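Local coordinates for protein probable DNA endonuclease SmrA (Escherichia coli, PDB 3QD7) that binds DNA and cuts it as an endonuclease, the present chain carrying the Smr domain of this stand-alone small MutS-related protein, at residues A[24-29]-A[103-108]; A[46-51]-A[74-79]; A[78-83]-A[123-128]; A[110-115]-A[127-132]. All blocks are in the same frame, centred on the assembly; numbering follows the deposited sequence.

Interaction 1: A[24-29]-A[103-108]; sequences LEFRRE and WLTEFD
The F26 ring is covered on one face by T105 CG2, 3.5 Å above the plane and over its centre; the opposite face has the backbone N of R28, nearer the rim. At the ring edge, in plane, lies R28 CZ. The guanidinium therefore receives the rim of the phenyl on one of its own faces, with F26 CZ 3.6 Å above it, while T105 O sits at its edge. T105 presents its methyl to the ring as a CH-pi contact 10° off the normal. Its chi1 of 70° tucks OG1 back between the backbone N and carbonyl carbon, where it is hydrogen-bonded to R102 O, earlier in the same helix. R28 NH2 donates to T105 O at 3.0 Å, the carbonyl lying almost in the guanidinium plane but the donor standing well above the plane of the carbonyl. R28 NH1 adds a weak bond to the same oxygen, and R28 NE bonds V110 O, fixing the group's rotation. A cation here probably suits the carbonyls near the end of helix 92-105. F26 and R28 bond to Y113 and Q111 through their backbones; the C-terminal end of helix 92-105 packs on this edge strand of the alpha/beta/alpha Smr fold.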
loop_
_atom_site.group_PDB
_atom_site.type_symbol
_atom_site.label_atom_id
_atom_site.label_comp_id
_atom_site.label_asym_id
_atom_site.label_seq_id
_atom_site.Cartn_x
_atom_site.Cartn_y
_atom_site.Cartn_z
ATOM N N LEU A 24 -9.214 -4.042 1.158
ATOM C CA LEU A 24 -8.373 -3.450 0.138
ATOM C C LEU A 24 -8.125 -4.549 -0.870
ATOM O O LEU A 24 -7.602 -5.587 -0.508
ATOM C CB LEU A 24 -7.044 -2.947 0.750
ATOM C CG LEU A 24 -6.819 -1.443 0.770
ATOM C CD1 LEU A 24 -8.039 -0.658 1.264
ATOM C CD2 LEU A 24 -5.564 -1.078 1.530
ATOM N N GLU A 25 -8.542 -4.335 -2.111
ATOM C CA GLU A 25 -8.225 -5.229 -3.207
ATOM C C GLU A 25 -8.130 -4.460 -4.525
ATOM O O GLU A 25 -8.964 -3.577 -4.824
ATOM C CB GLU A 25 -9.249 -6.339 -3.314
ATOM C CG GLU A 25 -9.110 -7.452 -2.277
ATOM C CD GLU A 25 -10.213 -8.482 -2.406
ATOM O OE1 GLU A 25 -11.128 -8.236 -3.232
ATOM O OE2 GLU A 25 -10.175 -9.523 -1.696
ATOM N N PHE A 26 -7.100 -4.772 -5.299
ATOM C CA PHE A 26 -6.851 -4.084 -6.559
ATOM C C PHE A 26 -6.026 -5.016 -7.403
ATOM O O PHE A 26 -5.075 -5.622 -6.904
ATOM C CB PHE A 26 -6.094 -2.746 -6.337
ATOM C CG PHE A 26 -5.615 -2.094 -7.604
ATOM C CD1 PHE A 26 -6.497 -1.420 -8.438
ATOM C CD2 PHE A 26 -4.283 -2.138 -7.954
ATOM C CE1 PHE A 26 -6.056 -0.820 -9.645
ATOM C CE2 PHE A 26 -3.826 -1.544 -9.123
ATOM C CZ PHE A 26 -4.730 -0.882 -9.983
ATOM N N ARG A 27 -6.381 -5.117 -8.682
ATOM C CA ARG A 27 -5.624 -5.907 -9.624
ATOM C C ARG A 27 -5.685 -5.224 -10.992
ATOM O O ARG A 27 -6.771 -4.900 -11.478
ATOM C CB ARG A 27 -6.191 -7.332 -9.678
ATOM C CG ARG A 27 -5.483 -8.279 -10.638
ATOM C CD ARG A 27 -6.243 -9.619 -10.753
ATOM N NE ARG A 27 -7.643 -9.423 -11.146
ATOM C CZ ARG A 27 -8.672 -10.113 -10.658
ATOM N NH1 ARG A 27 -8.469 -11.051 -9.745
ATOM N NH2 ARG A 27 -9.908 -9.855 -11.079
ATOM N N ARG A 28 -4.516 -4.982 -11.594
ATOM C CA ARG A 28 -4.473 -4.431 -12.944
ATOM C C ARG A 28 -4.867 -5.497 -13.954
ATOM O O ARG A 28 -4.661 -6.684 -13.713
ATOM C CB ARG A 28 -3.085 -3.896 -13.290
ATOM C CG ARG A 28 -2.777 -2.615 -12.539
ATOM C CD ARG A 28 -1.906 -1.669 -13.325
ATOM N NE ARG A 28 -1.120 -0.890 -12.385
ATOM C CZ ARG A 28 -1.467 0.303 -11.926
ATOM N NH1 ARG A 28 -2.591 0.890 -12.340
ATOM N NH2 ARG A 28 -0.683 0.908 -11.056
ATOM N N GLU A 29 -5.459 -5.051 -15.060
ATOM C CA GLU A 29 -5.754 -5.896 -16.227
ATOM C C GLU A 29 -4.453 -6.345 -16.867
ATOM O O GLU A 29 -3.467 -5.613 -16.866
ATOM C CB GLU A 29 -6.539 -5.107 -17.292
ATOM C CG GLU A 29 -7.855 -4.476 -16.825
ATOM C CD GLU A 29 -7.677 -3.233 -15.913
ATOM O OE1 GLU A 29 -6.619 -2.543 -15.994
ATOM O OE2 GLU A 29 -8.609 -2.957 -15.109
ATOM N N TRP A 103 -3.069 5.815 -3.623
ATOM C CA TRP A 103 -1.656 6.061 -3.973
ATOM C C TRP A 103 -0.994 4.896 -4.688
ATOM O O TRP A 103 -0.203 5.102 -5.614
ATOM C CB TRP A 103 -0.848 6.440 -2.733
ATOM C CG TRP A 103 -1.299 7.720 -2.094
ATOM C CD1 TRP A 103 -1.981 8.748 -2.683
ATOM C CD2 TRP A 103 -1.077 8.113 -0.737
ATOM N NE1 TRP A 103 -2.205 9.758 -1.767
ATOM C CE2 TRP A 103 -1.652 9.392 -0.567
ATOM C CE3 TRP A 103 -0.423 7.525 0.336
ATOM C CZ2 TRP A 103 -1.604 10.078 0.647
ATOM C CZ3 TRP A 103 -0.369 8.202 1.535
ATOM C CH2 TRP A 103 -0.971 9.463 1.690
ATOM N N LEU A 104 -1.333 3.665 -4.277
ATOM C CA LEU A 104 -0.704 2.504 -4.874
ATOM C C LEU A 104 -1.099 2.353 -6.327
ATOM O O LEU A 104 -0.275 1.931 -7.127
ATOM C CB LEU A 104 -0.983 1.216 -4.092
ATOM C CG LEU A 104 -0.398 1.143 -2.688
ATOM C CD1 LEU A 104 -0.899 -0.101 -1.923
ATOM C CD2 LEU A 104 1.127 1.216 -2.714
ATOM N N THR A 105 -2.344 2.712 -6.681
ATOM C CA THR A 105 -2.781 2.609 -8.085
ATOM C C THR A 105 -2.072 3.641 -8.985
ATOM O O THR A 105 -2.060 3.494 -10.213
ATOM C CB THR A 105 -4.299 2.766 -8.266
ATOM O OG1 THR A 105 -4.666 4.121 -7.992
ATOM C CG2 THR A 105 -5.097 1.817 -7.338
ATOM N N GLU A 106 -1.481 4.669 -8.377
ATOM C CA GLU A 106 -0.804 5.743 -9.138
ATOM C C GLU A 106 0.634 5.422 -9.593
ATOM O O GLU A 106 1.213 6.129 -10.447
ATOM C CB GLU A 106 -0.853 7.046 -8.340
ATOM C CG GLU A 106 -2.247 7.590 -8.318
ATOM C CD GLU A 106 -2.423 8.790 -7.429
ATOM O OE1 GLU A 106 -1.676 8.958 -6.470
ATOM O OE2 GLU A 106 -3.362 9.559 -7.665
ATOM N N PHE A 107 1.208 4.367 -9.016
ATOM C CA PHE A 107 2.469 3.838 -9.472
ATOM C C PHE A 107 2.252 2.900 -10.659
ATOM O O PHE A 107 1.522 1.898 -10.574
ATOM C CB PHE A 107 3.176 3.081 -8.336
ATOM C CG PHE A 107 3.664 3.972 -7.216
ATOM C CD1 PHE A 107 4.859 4.683 -7.337
ATOM C CD2 PHE A 107 2.942 4.080 -6.027
ATOM C CE1 PHE A 107 5.319 5.503 -6.319
ATOM C CE2 PHE A 107 3.403 4.898 -4.986
ATOM C CZ PHE A 107 4.595 5.605 -5.128
ATOM N N ASP A 108 2.910 3.217 -11.758
ATOM C CA ASP A 108 2.992 2.310 -12.893
ATOM C C ASP A 108 3.428 0.863 -12.533
ATOM O O ASP A 108 2.938 -0.091 -13.134
ATOM C CB ASP A 108 3.942 2.899 -13.956
ATOM C CG ASP A 108 3.621 2.411 -15.336
ATOM O OD1 ASP A 108 2.442 2.522 -15.749
ATOM O OD2 ASP A 108 4.544 1.909 -16.000
#

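Interaction 2: A[46-51]-A[74-79]; sequences QQASLN and DGLRNV
V79 meets A48 first through its backbone, V79 CA standing 3.2 Å from A48 O in a CA-H...O contact. Further out along the side chain, V79 CB lies 3.3 Å from that same oxygen. The branch V79 CG1, anti to the carbonyl carbon (chi1 -63°), lies beside A48 O at 3.7 Å and only brushes A48 CB. F67 of helix 57-73 packs on this valine as well. A48 O is not left to carbon neighbours alone, since it is hydrogen-bonded to the backbone of L80. The two segments belong to a beta-alpha-beta crossover: strand 49-51 leads into helix 57-73, and strand 78-82 returns parallel to it in the sheet. The return begins at G75, whose positive phi closes the helix with a Schellman motif. Directly after it L76 reaches back, its CD2 3.8 Å from A48 CA and 4.0 Å from A48 CB, with A71 of the helix also touching this leucine. On the other side of the contact, S49 grips Q46 O twice, OG at 3.0 Å and N at 3.2 Å, both from the same face of the carbonyl plane; this ties the 3-10 turn at 46-47 to the start of strand 49-51.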
loop_
_atom_site.group_PDB
_atom_site.type_symbol
_atom_site.label_atom_id
_atom_site.label_comp_id
_atom_site.label_asym_id
_atom_site.label_seq_id
_atom_site.Cartn_x
_atom_site.Cartn_y
_atom_site.Cartn_z
ATOM N N GLN A 46 11.356 -7.732 7.270
ATOM C CA GLN A 46 11.150 -6.407 7.846
ATOM C C GLN A 46 11.428 -5.245 6.882
ATOM O O GLN A 46 10.739 -4.232 6.926
ATOM C CB GLN A 46 11.988 -6.237 9.100
ATOM C CG GLN A 46 11.727 -4.933 9.833
ATOM C CD GLN A 46 12.774 -4.692 10.893
ATOM O OE1 GLN A 46 13.529 -5.604 11.249
ATOM N NE2 GLN A 46 12.837 -3.469 11.400
ATOM N N GLN A 47 12.433 -5.382 6.028
ATOM C CA GLN A 47 12.824 -4.278 5.177
ATOM C C GLN A 47 11.868 -4.098 3.990
ATOM O O GLN A 47 11.955 -3.119 3.241
ATOM C CB GLN A 47 14.304 -4.401 4.738
ATOM C CG GLN A 47 14.632 -5.501 3.738
ATOM C CD GLN A 47 14.839 -6.890 4.375
ATOM O OE1 GLN A 47 14.865 -7.893 3.661
ATOM N NE2 GLN A 47 14.986 -6.950 5.717
ATOM N N ALA A 48 10.958 -5.051 3.832
ATOM C CA ALA A 48 9.945 -5.013 2.766
ATOM C C ALA A 48 8.672 -4.500 3.337
ATOM O O ALA A 48 7.633 -4.681 2.738
ATOM C CB ALA A 48 9.703 -6.399 2.211
ATOM N N SER A 49 8.719 -3.893 4.521
ATOM C CA SER A 49 7.490 -3.418 5.123
ATOM C C SER A 49 7.581 -1.952 5.545
ATOM O O SER A 49 8.653 -1.455 5.832
ATOM C CB SER A 49 7.054 -4.339 6.272
ATOM O OG SER A 49 7.800 -4.096 7.443
ATOM N N LEU A 50 6.451 -1.256 5.497
ATOM C CA LEU A 50 6.397 0.156 5.771
ATOM C C LEU A 50 5.380 0.410 6.882
ATOM O O LEU A 50 4.197 0.143 6.715
ATOM C CB LEU A 50 6.009 0.919 4.492
ATOM C CG LEU A 50 5.784 2.421 4.633
ATOM C CD1 LEU A 50 7.129 3.140 4.901
ATOM C CD2 LEU A 50 5.087 2.999 3.405
ATOM N N ASN A 51 5.844 0.961 7.996
ATOM C CA ASN A 51 5.012 1.229 9.158
ATOM C C ASN A 51 4.509 2.687 9.262
ATOM O O ASN A 51 5.275 3.613 9.575
ATOM C CB ASN A 51 5.779 0.760 10.419
ATOM C CG ASN A 51 5.038 1.035 11.717
ATOM O OD1 ASN A 51 5.563 0.766 12.795
ATOM N ND2 ASN A 51 3.845 1.553 11.632
ATOM N N ASP A 74 15.470 -1.499 -5.211
ATOM C CA ASP A 74 16.152 -2.694 -4.635
ATOM C C ASP A 74 15.682 -4.026 -5.220
ATOM O O ASP A 74 16.097 -5.086 -4.749
ATOM C CB ASP A 74 16.062 -2.730 -3.091
ATOM C CG ASP A 74 16.791 -1.554 -2.431
ATOM O OD1 ASP A 74 17.805 -1.091 -3.012
ATOM O OD2 ASP A 74 16.352 -1.084 -1.351
ATOM N N GLY A 75 14.817 -3.968 -6.229
ATOM C CA GLY A 75 14.238 -5.174 -6.839
ATOM C C GLY A 75 13.254 -5.967 -5.978
ATOM O O GLY A 75 13.131 -7.180 -6.138
ATOM N N LEU A 76 12.541 -5.292 -5.074
ATOM C CA LEU A 76 11.511 -5.976 -4.256
ATOM C C LEU A 76 10.271 -6.252 -5.091
ATOM O O LEU A 76 9.791 -5.375 -5.797
ATOM C CB LEU A 76 11.135 -5.150 -3.019
ATOM C CG LEU A 76 12.013 -5.250 -1.761
ATOM C CD1 LEU A 76 13.447 -4.921 -2.034
ATOM C CD2 LEU A 76 11.500 -4.350 -0.663
ATOM N N ARG A 77 9.755 -7.467 -4.998
ATOM C CA ARG A 77 8.626 -7.901 -5.802
ATOM C C ARG A 77 7.318 -7.804 -5.030
ATOM O O ARG A 77 6.246 -7.806 -5.612
ATOM C CB ARG A 77 8.863 -9.311 -6.322
ATOM C CG ARG A 77 10.039 -9.369 -7.293
ATOM C CD ARG A 77 10.365 -10.790 -7.663
ATOM N NE ARG A 77 9.363 -11.332 -8.569
ATOM C CZ ARG A 77 9.138 -12.630 -8.730
ATOM N NH1 ARG A 77 8.226 -13.036 -9.600
ATOM N NH2 ARG A 77 9.826 -13.525 -8.020
ATOM N N ASN A 78 7.426 -7.714 -3.715
ATOM C CA ASN A 78 6.266 -7.474 -2.869
ATOM C C ASN A 78 6.634 -6.779 -1.588
ATOM O O ASN A 78 7.714 -6.971 -1.051
ATOM C CB ASN A 78 5.471 -8.747 -2.601
ATOM C CG ASN A 78 6.353 -9.947 -2.413
ATOM O OD1 ASN A 78 6.549 -10.737 -3.344
ATOM N ND2 ASN A 78 6.905 -10.092 -1.208
ATOM N N VAL A 79 5.725 -5.928 -1.131
ATOM C CA VAL A 79 5.945 -5.171 0.083
ATOM C C VAL A 79 4.681 -5.173 0.898
ATOM O O VAL A 79 3.590 -5.464 0.377
ATOM C CB VAL A 79 6.446 -3.737 -0.192
ATOM C CG1 VAL A 79 7.785 -3.800 -0.872
ATOM C CG2 VAL A 79 5.437 -2.931 -1.067
#

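Interaction 3: A[78-83]-A[123-128]; sequences NVLIIH and SGACYV
V79 and V128 exchange two backbone hydrogen bonds, as do I81 and C126, and H83 N adds one more to G124 O (2.9 Å). Alternating with these are the non-hydrogen-bonded pairs L80-Y127 and, beyond I81-C126, I82-A125. L80 CG is anti to its own N (chi1 179°), which swings CD1 across the gap: it lies 3.7 Å from A125 CB and 3.9 Å from Y127 CD1. On the other face V79 CG2 meets V128 CB at 3.8 Å, and I81 CD1 meets V128 CG2 at 4.0 Å. At the strand end the H83 ring folds back over the 3-10 turn. NE2 donates to S123 O at 3.3 Å, 15° out of the ring plane, and G124 O stands 3.3 Å above one ring face, toward the rim. One histidine thus holds the turn with both backbone and ring; V96 and R97 of helix 92-105 touch it too. Y127 OH bonds H120 ND1, while its ring stacks on Y44. This antiparallel pairing joins 78-82 to the central strand of the five-strand mixed Smr sheet. Helices 57-73 and 92-105 cover the V79 face, helix 37-40 the Y127 side, and strand 49-51 bonds the far edge of 78-82.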
loop_
_atom_site.group_PDB
_atom_site.type_symbol
_atom_site.label_atom_id
_atom_site.label_comp_id
_atom_site.label_asym_id
_atom_site.label_seq_id
_atom_site.Cartn_x
_atom_site.Cartn_y
_atom_site.Cartn_z
ATOM N N ASN A 78 7.426 -7.714 -3.715
ATOM C CA ASN A 78 6.266 -7.474 -2.869
ATOM C C ASN A 78 6.634 -6.779 -1.588
ATOM O O ASN A 78 7.714 -6.971 -1.051
ATOM C CB ASN A 78 5.471 -8.747 -2.601
ATOM C CG ASN A 78 6.353 -9.947 -2.413
ATOM O OD1 ASN A 78 6.549 -10.737 -3.344
ATOM N ND2 ASN A 78 6.905 -10.092 -1.208
ATOM N N VAL A 79 5.725 -5.928 -1.131
ATOM C CA VAL A 79 5.945 -5.171 0.083
ATOM C C VAL A 79 4.681 -5.173 0.898
ATOM O O VAL A 79 3.590 -5.464 0.377
ATOM C CB VAL A 79 6.446 -3.737 -0.192
ATOM C CG1 VAL A 79 7.785 -3.800 -0.872
ATOM C CG2 VAL A 79 5.437 -2.931 -1.067
ATOM N N LEU A 80 4.857 -4.897 2.183
ATOM C CA LEU A 80 3.779 -4.805 3.143
ATOM C C LEU A 80 3.609 -3.369 3.602
ATOM O O LEU A 80 4.567 -2.729 4.046
ATOM C CB LEU A 80 4.108 -5.683 4.373
ATOM C CG LEU A 80 3.089 -5.693 5.521
ATOM C CD1 LEU A 80 1.787 -6.331 5.037
ATOM C CD2 LEU A 80 3.671 -6.499 6.657
ATOM N N ILE A 81 2.388 -2.848 3.536
ATOM C CA ILE A 81 2.149 -1.540 4.126
ATOM C C ILE A 81 1.196 -1.631 5.311
ATOM O O ILE A 81 0.090 -2.142 5.184
ATOM C CB ILE A 81 1.635 -0.509 3.089
ATOM C CG1 ILE A 81 2.566 -0.428 1.860
ATOM C CG2 ILE A 81 1.465 0.872 3.756
ATOM C CD1 ILE A 81 1.986 0.460 0.778
ATOM N N ILE A 82 1.628 -1.078 6.445
ATOM C CA ILE A 82 0.890 -1.127 7.695
ATOM C C ILE A 82 0.235 0.213 7.981
ATOM O O ILE A 82 0.907 1.195 8.347
ATOM C CB ILE A 82 1.824 -1.493 8.892
ATOM C CG1 ILE A 82 2.740 -2.676 8.504
ATOM C CG2 ILE A 82 0.991 -1.789 10.168
ATOM C CD1 ILE A 82 4.023 -2.826 9.332
ATOM N N HIS A 83 -1.079 0.263 7.808
ATOM C CA HIS A 83 -1.836 1.501 8.060
ATOM C C HIS A 83 -2.585 1.502 9.397
ATOM O O HIS A 83 -2.849 2.566 9.949
ATOM C CB HIS A 83 -2.805 1.765 6.919
ATOM C CG HIS A 83 -3.634 0.577 6.568
ATOM N ND1 HIS A 83 -3.452 -0.133 5.404
ATOM C CD2 HIS A 83 -4.633 -0.039 7.240
ATOM C CE1 HIS A 83 -4.310 -1.133 5.370
ATOM N NE2 HIS A 83 -5.027 -1.105 6.481
ATOM N N SER A 123 -6.364 -7.000 8.732
ATOM C CA SER A 123 -7.083 -5.834 8.213
ATOM C C SER A 123 -6.374 -4.483 8.492
ATOM O O SER A 123 -6.784 -3.439 7.978
ATOM C CB SER A 123 -8.542 -5.834 8.716
ATOM O OG SER A 123 -8.629 -5.233 9.994
ATOM N N GLY A 124 -5.292 -4.505 9.275
ATOM C CA GLY A 124 -4.488 -3.284 9.461
ATOM C C GLY A 124 -3.348 -3.099 8.471
ATOM O O GLY A 124 -2.558 -2.158 8.609
ATOM N N ALA A 125 -3.221 -3.984 7.483
ATOM C CA ALA A 125 -2.074 -3.911 6.551
ATOM C C ALA A 125 -2.439 -4.414 5.205
ATOM O O ALA A 125 -3.418 -5.167 5.067
ATOM C CB ALA A 125 -0.890 -4.734 7.110
ATOM N N CYS A 126 -1.671 -4.062 4.185
ATOM C CA CYS A 126 -1.890 -4.700 2.895
ATOM C C CYS A 126 -0.599 -5.128 2.197
ATOM O O CYS A 126 0.460 -4.492 2.345
ATOM C CB CYS A 126 -2.783 -3.848 1.982
ATOM S SG CYS A 126 -1.995 -2.364 1.412
ATOM N N TYR A 127 -0.715 -6.238 1.478
ATOM C CA TYR A 127 0.313 -6.798 0.614
ATOM C C TYR A 127 0.249 -6.032 -0.665
ATOM O O TYR A 127 -0.849 -5.742 -1.142
ATOM C CB TYR A 127 -0.043 -8.242 0.236
ATOM C CG TYR A 127 0.008 -9.213 1.370
ATOM C CD1 TYR A 127 0.920 -9.036 2.402
ATOM C CD2 TYR A 127 -0.832 -10.331 1.408
ATOM C CE1 TYR A 127 1.005 -9.915 3.440
ATOM C CE2 TYR A 127 -0.754 -11.228 2.458
ATOM C CZ TYR A 127 0.177 -11.003 3.468
ATOM O OH TYR A 127 0.301 -11.852 4.523
ATOM N N VAL A 128 1.400 -5.772 -1.266
ATOM C CA VAL A 128 1.445 -5.080 -2.531
ATOM C C VAL A 128 2.361 -5.869 -3.484
ATOM O O VAL A 128 3.490 -6.232 -3.116
ATOM C CB VAL A 128 1.972 -3.607 -2.351
ATOM C CG1 VAL A 128 1.933 -2.822 -3.671
ATOM C CG2 VAL A 128 1.233 -2.874 -1.238
#

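Interaction 4: A[110-115]-A[127-132]; sequences VQAYCT and YVALRK
Y127 and C114 form the tight end of this contact, a hydrogen-bonded antiparallel pair with Y127 N to C114 O at 3.0 Å and C114 N to Y127 O at 3.1 Å. C114 SG also comes to the edge of the Y127 ring, 5.4 Å from its centroid, in a sulfur-aromatic contact that chi1 of 71° makes possible by standing SG between N and carbonyl carbon. Y113 CB lies close on Y127 O. On the face of Y113 and V128 the apolar packing runs on: V110 CG2 rests 3.9 Å from L130 CD1 and 4.1 Å from V128 CG1. The looser side is the opposite face and the tail, where Q111 meets the exposed R131. Q111 N donates to A129 O (2.9 Å) and A129 N to A112 O, so Q111 and A112 both face A129; with Q111 in helical phi/psi, this is consistent with a classic beta bulge. Q111 NE2 is 3.5 Å from A129 CB and, although near L130 O, is badly angled for a bond to it. R131 crosses Q111 at about a right angle, their amide and guanidinium planes 72° apart, and carries its charge to D108 and D109 in salt bridges. The two strands make a beta hairpin, with 125-130 as the central strand of the Smr sheet and 110-115 between it and the edge strand 25-27.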
loop_
_atom_site.group_PDB
_atom_site.type_symbol
_atom_site.label_atom_id
_atom_site.label_comp_id
_atom_site.label_asym_id
_atom_site.label_seq_id
_atom_site.Cartn_x
_atom_site.Cartn_y
_atom_site.Cartn_z
ATOM N N VAL A 110 3.050 -0.913 -9.656
ATOM C CA VAL A 110 2.181 -1.645 -8.749
ATOM C C VAL A 110 1.218 -2.503 -9.590
ATOM O O VAL A 110 0.431 -1.981 -10.381
ATOM C CB VAL A 110 1.412 -0.673 -7.800
ATOM C CG1 VAL A 110 0.157 -1.329 -7.175
ATOM C CG2 VAL A 110 2.330 -0.159 -6.722
ATOM N N GLN A 111 1.298 -3.816 -9.418
ATOM C CA GLN A 111 0.449 -4.759 -10.183
ATOM C C GLN A 111 -0.876 -5.054 -9.482
ATOM O O GLN A 111 -1.903 -5.235 -10.127
ATOM C CB GLN A 111 1.178 -6.084 -10.430
ATOM C CG GLN A 111 2.520 -5.977 -11.156
ATOM C CD GLN A 111 3.409 -7.191 -10.918
ATOM O OE1 GLN A 111 3.914 -7.813 -11.867
ATOM N NE2 GLN A 111 3.597 -7.542 -9.660
ATOM N N ALA A 112 -0.831 -5.156 -8.154
ATOM C CA ALA A 112 -1.974 -5.559 -7.377
ATOM C C ALA A 112 -1.724 -5.253 -5.909
ATOM O O ALA A 112 -0.586 -5.084 -5.490
ATOM C CB ALA A 112 -2.224 -7.090 -7.563
ATOM N N TYR A 113 -2.792 -5.218 -5.124
ATOM C CA TYR A 113 -2.692 -5.267 -3.684
ATOM C C TYR A 113 -3.932 -5.947 -3.108
ATOM O O TYR A 113 -4.951 -6.124 -3.810
ATOM C CB TYR A 113 -2.436 -3.882 -3.046
ATOM C CG TYR A 113 -3.470 -2.799 -3.328
ATOM C CD1 TYR A 113 -4.691 -2.799 -2.705
ATOM C CD2 TYR A 113 -3.182 -1.744 -4.200
ATOM C CE1 TYR A 113 -5.623 -1.819 -2.955
ATOM C CE2 TYR A 113 -4.124 -0.734 -4.444
ATOM C CZ TYR A 113 -5.333 -0.788 -3.821
ATOM O OH TYR A 113 -6.266 0.181 -4.048
ATOM N N CYS A 114 -3.831 -6.342 -1.839
ATOM C CA CYS A 114 -4.969 -6.918 -1.105
ATOM C C CYS A 114 -4.710 -6.891 0.403
ATOM O O CYS A 114 -3.576 -6.746 0.841
ATOM C CB CYS A 114 -5.257 -8.340 -1.563
ATOM S SG CYS A 114 -3.991 -9.503 -1.019
ATOM N N THR A 115 -5.771 -7.044 1.187
ATOM C CA THR A 115 -5.655 -7.028 2.645
ATOM C C THR A 115 -4.708 -8.177 3.065
ATOM O O THR A 115 -4.722 -9.234 2.454
ATOM C CB THR A 115 -7.073 -7.079 3.293
ATOM O OG1 THR A 115 -7.833 -5.940 2.864
ATOM C CG2 THR A 115 -6.997 -7.015 4.780
ATOM N N TYR A 127 -0.715 -6.238 1.478
ATOM C CA TYR A 127 0.313 -6.798 0.614
ATOM C C TYR A 127 0.249 -6.032 -0.665
ATOM O O TYR A 127 -0.849 -5.742 -1.142
ATOM C CB TYR A 127 -0.043 -8.242 0.236
ATOM C CG TYR A 127 0.008 -9.213 1.370
ATOM C CD1 TYR A 127 0.920 -9.036 2.402
ATOM C CD2 TYR A 127 -0.832 -10.331 1.408
ATOM C CE1 TYR A 127 1.005 -9.915 3.440
ATOM C CE2 TYR A 127 -0.754 -11.228 2.458
ATOM C CZ TYR A 127 0.177 -11.003 3.468
ATOM O OH TYR A 127 0.301 -11.852 4.523
ATOM N N VAL A 128 1.400 -5.772 -1.266
ATOM C CA VAL A 128 1.445 -5.080 -2.531
ATOM C C VAL A 128 2.361 -5.869 -3.484
ATOM O O VAL A 128 3.490 -6.232 -3.116
ATOM C CB VAL A 128 1.972 -3.607 -2.351
ATOM C CG1 VAL A 128 1.933 -2.822 -3.671
ATOM C CG2 VAL A 128 1.233 -2.874 -1.238
ATOM N N ALA A 129 1.876 -6.133 -4.701
ATOM C CA ALA A 129 2.706 -6.771 -5.725
ATOM C C ALA A 129 3.380 -5.701 -6.582
ATOM O O ALA A 129 2.720 -4.795 -7.087
ATOM C CB ALA A 129 1.892 -7.736 -6.592
ATOM N N LEU A 130 4.691 -5.833 -6.735
ATOM C CA LEU A 130 5.493 -4.868 -7.473
ATOM C C LEU A 130 6.102 -5.546 -8.707
ATOM O O LEU A 130 6.613 -6.664 -8.612
ATOM C CB LEU A 130 6.609 -4.324 -6.563
ATOM C CG LEU A 130 6.486 -3.023 -5.754
ATOM C CD1 LEU A 130 5.115 -2.586 -5.379
ATOM C CD2 LEU A 130 7.318 -3.083 -4.528
ATOM N N ARG A 131 6.031 -4.879 -9.853
ATOM C CA ARG A 131 6.671 -5.348 -11.108
ATOM C C ARG A 131 8.198 -5.318 -10.937
ATOM O O ARG A 131 8.751 -4.349 -10.419
ATOM C CB ARG A 131 6.241 -4.443 -12.258
ATOM C CG ARG A 131 6.671 -4.849 -13.645
ATOM C CD ARG A 131 6.816 -3.571 -14.491
ATOM N NE ARG A 131 5.578 -3.250 -15.182
ATOM C CZ ARG A 131 5.161 -2.033 -15.521
ATOM N NH1 ARG A 131 5.853 -0.936 -15.218
ATOM N NH2 ARG A 131 4.006 -1.918 -16.159
ATOM N N LYS A 132 8.872 -6.397 -11.327
ATOM C CA LYS A 132 10.321 -6.487 -11.173
ATOM C C LYS A 132 11.059 -5.742 -12.308
ATOM O O LYS A 132 11.091 -6.199 -13.460
ATOM C CB LYS A 132 10.741 -7.957 -11.111
ATOM C CG LYS A 132 12.240 -8.181 -11.011
ATOM C CD LYS A 132 12.717 -8.087 -9.582
ATOM C CE LYS A 132 14.165 -8.494 -9.497
ATOM N NZ LYS A 132 14.434 -9.153 -8.178
#

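Interactions 3 and 4 form the core: both use strand 125-130, sharing Y127 and V128, and rely on backbone hydrogen bonds with apolar side chains on either face. Interactions 1 and 2 sit at the two outermost strands, 25-27 and 49-51, and are smaller and partly exposed. Interaction 2 shares N78 and V79 with interaction 3; its chemistry is apolar packing of L76 on A48 plus a CA-H...O contact, with no hydrogen bond between its segments. Interaction 1 differs by its arginine, whose NE bonds V110 of interaction 4, while its L104 packs on I81 and V128 of interaction 3. Ordered across the sheet, interactions 1, 4, 3 and 2 run from one edge to the other.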